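Amino acid ABC transporter, periplasmic amino acid-binding protein, putative (PDB 4I62) binds L-arginine and probably delivers it to an amino acid ABC importer, as a putative membrane-anchored lipoprotein. Local coordinates at residues A[160-165]-A[174-179]. Sequence-based numbering, arbitrary orientation.
With ARG (arginine), chain B.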
ATOM      1  N   ILE A 160       1.045  -1.019  -9.010  1.00  7.33           N
ATOM      2  CA  ILE A 160       0.682  -0.173 -10.128  1.00  7.98           C
ATOM      3  C   ILE A 160       1.790   0.825 -10.465  1.00  7.65           C
ATOM      4  O   ILE A 160       1.847   1.336 -11.588  1.00  9.18           O
ATOM      5  CB  ILE A 160      -0.677   0.530  -9.928  1.00  8.94           C
ATOM      6  CG1 ILE A 160      -0.636   1.596  -8.845  1.00 10.57           C
ATOM      7  CG2 ILE A 160      -1.794  -0.477  -9.628  1.00 10.76           C
ATOM      8  CD1 ILE A 160      -1.771   2.590  -8.956  1.00 12.27           C
ATOM      9  N   GLN A 161       2.670   1.097  -9.523  1.00  7.45           N
ATOM     10  CA  GLN A 161       3.824   1.947  -9.795  1.00  8.35           C
ATOM     11  C   GLN A 161       4.765   1.265 -10.773  1.00  7.68           C
ATOM     12  O   GLN A 161       5.345   1.934 -11.656  1.00  8.74           O
ATOM     13  CB  GLN A 161       4.555   2.270  -8.488  1.00  8.47           C
ATOM     14  CG  GLN A 161       3.802   3.267  -7.584  1.00  8.58           C
ATOM     15  CD  GLN A 161       2.516   2.709  -7.003  1.00  7.30           C
ATOM     16  OE1 GLN A 161       2.428   1.536  -6.602  1.00  7.87           O
ATOM     17  NE2 GLN A 161       1.499   3.543  -6.938  1.00  9.57           N
ATOM     18  N   GLU A 162       4.960  -0.035 -10.638  1.00  8.03           N
ATOM     19  CA  GLU A 162       5.774  -0.786 -11.594  1.00  8.61           C
ATOM     20  C   GLU A 162       5.151  -0.686 -12.980  1.00  8.89           C
ATOM     21  O   GLU A 162       5.856  -0.479 -13.970  1.00  9.59           O
ATOM     22  CB  GLU A 162       5.830  -2.249 -11.160  1.00 10.38           C
ATOM     23  CG  GLU A 162       6.568  -3.153 -12.147  1.00 12.72           C
ATOM     24  CD  GLU A 162       6.514  -4.630 -11.792  1.00 16.24           C
ATOM     25  OE1 GLU A 162       5.494  -5.158 -11.314  1.00 15.08           O
ATOM     26  OE2 GLU A 162       7.534  -5.313 -12.032  1.00 22.51           O
ATOM     27  N   THR A 163       3.829  -0.829 -13.064  1.00  9.28           N
ATOM     28  CA  THR A 163       3.135  -0.691 -14.347  1.00 10.64           C
ATOM     29  C   THR A 163       3.314   0.688 -14.971  1.00 10.63           C
ATOM     30  O   THR A 163       3.571   0.799 -16.179  1.00 11.38           O
ATOM     31  CB  THR A 163       1.657  -1.033 -14.190  1.00 12.40           C
ATOM     32  OG1 THR A 163       1.563  -2.368 -13.681  1.00 15.47           O
ATOM     33  CG2 THR A 163       0.909  -0.952 -15.496  1.00 15.88           C
ATOM     34  N   MET A 164       3.174   1.728 -14.157  1.00 10.19           N
ATOM     35  CA  MET A 164       3.368   3.094 -14.634  0.77 11.55           C
ATOM     36  C   MET A 164       4.770   3.273 -15.199  1.00 10.26           C
ATOM     37  O   MET A 164       4.934   3.874 -16.261  1.00 11.74           O
ATOM     38  CB  MET A 164       3.153   4.073 -13.480  0.77 14.27           C
ATOM     39  CG  MET A 164       2.882   5.487 -13.888  0.77 18.55           C
ATOM     40  SD  MET A 164       2.720   6.523 -12.399  0.77 43.48           S
ATOM     41  CE  MET A 164       2.187   5.349 -11.129  0.77 10.57           C
ATOM     42  N   ALA A 165       5.765   2.773 -14.485  1.00  9.68           N
ATOM     43  CA  ALA A 165       7.136   2.899 -14.960  1.00 10.74           C
ATOM     44  C   ALA A 165       7.333   2.195 -16.283  1.00 10.15           C
ATOM     45  O   ALA A 165       7.936   2.758 -17.216  1.00 10.96           O
ATOM     46  CB  ALA A 165       8.103   2.366 -13.938  1.00 10.74           C
ATOM     47  N   LEU A 174      14.734   0.187 -15.594  1.00 15.27           N
ATOM     48  CA  LEU A 174      13.755  -0.056 -14.547  1.00 14.41           C
ATOM     49  C   LEU A 174      14.157  -1.223 -13.631  1.00 11.83           C
ATOM     50  O   LEU A 174      14.633  -2.263 -14.107  1.00 16.17           O
ATOM     51  CB  LEU A 174      12.396  -0.325 -15.180  1.00 16.36           C
ATOM     52  CG  LEU A 174      11.914   0.798 -16.118  1.00 17.92           C
ATOM     53  CD1 LEU A 174      10.570   0.449 -16.752  1.00 20.32           C
ATOM     54  CD2 LEU A 174      11.861   2.173 -15.417  1.00 17.35           C
ATOM     55  N   VAL A 175      14.017  -1.023 -12.337  1.00 10.71           N
ATOM     56  CA  VAL A 175      14.286  -2.014 -11.296  1.00 11.61           C
ATOM     57  C   VAL A 175      12.954  -2.310 -10.627  1.00  9.15           C
ATOM     58  O   VAL A 175      12.262  -1.393 -10.211  1.00 11.12           O
ATOM     59  CB  VAL A 175      15.322  -1.454 -10.281  1.00 12.57           C
ATOM     60  CG1 VAL A 175      15.465  -2.358  -9.060  1.00 16.29           C
ATOM     61  CG2 VAL A 175      16.676  -1.311 -10.972  1.00 16.95           C
ATOM     62  N   SER A 176      12.584  -3.578 -10.512  0.54  9.13           N
ATOM     63  CA  SER A 176      11.352  -3.972  -9.844  0.54  9.47           C
ATOM     64  C   SER A 176      11.692  -5.000  -8.762  0.54  9.03           C
ATOM     65  O   SER A 176      12.117  -6.104  -9.081  0.54 11.56           O
ATOM     66  CB  SER A 176      10.416  -4.581 -10.875  0.54 14.02           C
ATOM     67  OG  SER A 176       9.394  -5.321 -10.262  0.54 15.93           O
ATOM     68  N   LEU A 177      11.535  -4.630  -7.494  1.00  9.47           N
ATOM     69  CA  LEU A 177      11.955  -5.439  -6.370  1.00 10.94           C
ATOM     70  C   LEU A 177      10.779  -5.854  -5.538  1.00  9.82           C
ATOM     71  O   LEU A 177       9.860  -5.079  -5.327  1.00  9.75           O
ATOM     72  CB  LEU A 177      12.911  -4.677  -5.464  1.00 11.81           C
ATOM     73  CG  LEU A 177      14.285  -4.407  -6.029  1.00 15.56           C
ATOM     74  CD1 LEU A 177      15.133  -3.585  -5.044  1.00 18.60           C
ATOM     75  CD2 LEU A 177      14.958  -5.750  -6.326  1.00 20.53           C
ATOM     76  N   PRO A 178      10.814  -7.070  -5.003  1.00 12.06           N
ATOM     77  CA  PRO A 178       9.704  -7.501  -4.150  1.00 13.39           C
ATOM     78  C   PRO A 178       9.526  -6.636  -2.922  1.00 11.04           C
ATOM     79  O   PRO A 178       8.379  -6.385  -2.569  1.00 11.85           O
ATOM     80  CB  PRO A 178      10.080  -8.942  -3.763  1.00 15.47           C
ATOM     81  CG  PRO A 178      10.860  -9.416  -4.915  1.00 17.42           C
ATOM     82  CD  PRO A 178      11.636  -8.218  -5.432  1.00 16.00           C
ATOM     83  N   LYS A 179      10.614  -6.203  -2.271  1.00 11.12           N
ATOM     84  CA  LYS A 179      10.509  -5.549  -0.970  1.00 12.27           C
ATOM     85  C   LYS A 179      10.748  -4.049  -1.030  1.00 11.19           C
ATOM     86  O   LYS A 179      11.776  -3.601  -1.575  1.00 11.65           O
ATOM     87  CB  LYS A 179      11.531  -6.143  -0.008  1.00 14.07           C
ATOM     88  CG  LYS A 179      11.336  -7.619   0.269  1.00 16.83           C
ATOM     89  CD  LYS A 179      12.281  -8.138   1.357  1.00 23.05           C
ATOM     90  CE  LYS A 179      12.027  -9.613   1.656  1.00 30.34           C
ATOM     91  NZ  LYS A 179      12.959 -10.169   2.683  1.00 35.39           N
TER
HETATM   92  N   ARG B 301      -1.110   0.940  -4.236  1.00  7.22           N
HETATM   93  CA  ARG B 301      -0.154   0.080  -4.981  1.00  7.21           C
HETATM   94  C   ARG B 301      -0.866  -1.087  -5.660  1.00  6.85           C
HETATM   95  O   ARG B 301      -2.002  -1.424  -5.264  1.00  7.83           O
HETATM   96  CB  ARG B 301       0.987  -0.370  -4.088  1.00  7.22           C
HETATM   97  CG  ARG B 301       0.521  -1.089  -2.820  1.00  7.27           C
HETATM   98  CD  ARG B 301       1.665  -1.772  -2.101  1.00  6.76           C
HETATM   99  NE  ARG B 301       1.247  -2.170  -0.770  1.00  7.20           N
HETATM  100  CZ  ARG B 301       1.996  -2.816   0.100  1.00  6.86           C
HETATM  101  NH1 ARG B 301       1.498  -3.141   1.289  1.00  7.89           N
HETATM  102  NH2 ARG B 301       3.246  -3.150  -0.217  1.00  7.69           N
HETATM  103  OXT ARG B 301      -0.227  -1.697  -6.580  1.00  7.84           O
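Leu174, Ala165, Ser176 and Glu162 join a helix to the strand that follows it, a worked example of how a beta-alpha-beta crossover is closed in a type II periplasmic binding protein. Strands 152-156 and 173-177 run parallel and hydrogen-bond to each other, and helix 160-168 makes the connection between them. Two small contacts, one apolar and one polar, link the helix to the second strand. In the first, the methyl of Ala165 points toward the strand, and Ala165 CB lies 4.0 Å from Leu174 CD2. The other branch of the leucine reaches the helix backbone, with Leu174 CD1 lying 3.5 Å from Ala165 O. Ile196, on strand 194-198 at the far side of strand 152-156, also touches Ala165, which is buried.

The polar contact lies about one helical turn earlier. Glu162 has CG anti to its amide nitrogen (chi1 176°) and continues extended, which carries the carboxylate across to the strand. In one of the two conformers modelled for Ser176, OG donates to Glu162 OE2 over 2.6 Å, from 62° out of the carboxylate plane. The other oxygen, Glu162 OE1, accepts the amide of Gly158 just before the helix; Lys166 adds a weak, long ion pair at OE2.

The start of the same helix serves the ligand. Ile160 N gives its hydrogen to OXT of the bound arginine at 2.8 Å, a placement in which the helix dipole would probably help stabilise the carboxylate. Beside it, Gln161 OE1 lies against the ligand's backbone, 3.4 Å from CA of the bound arginine.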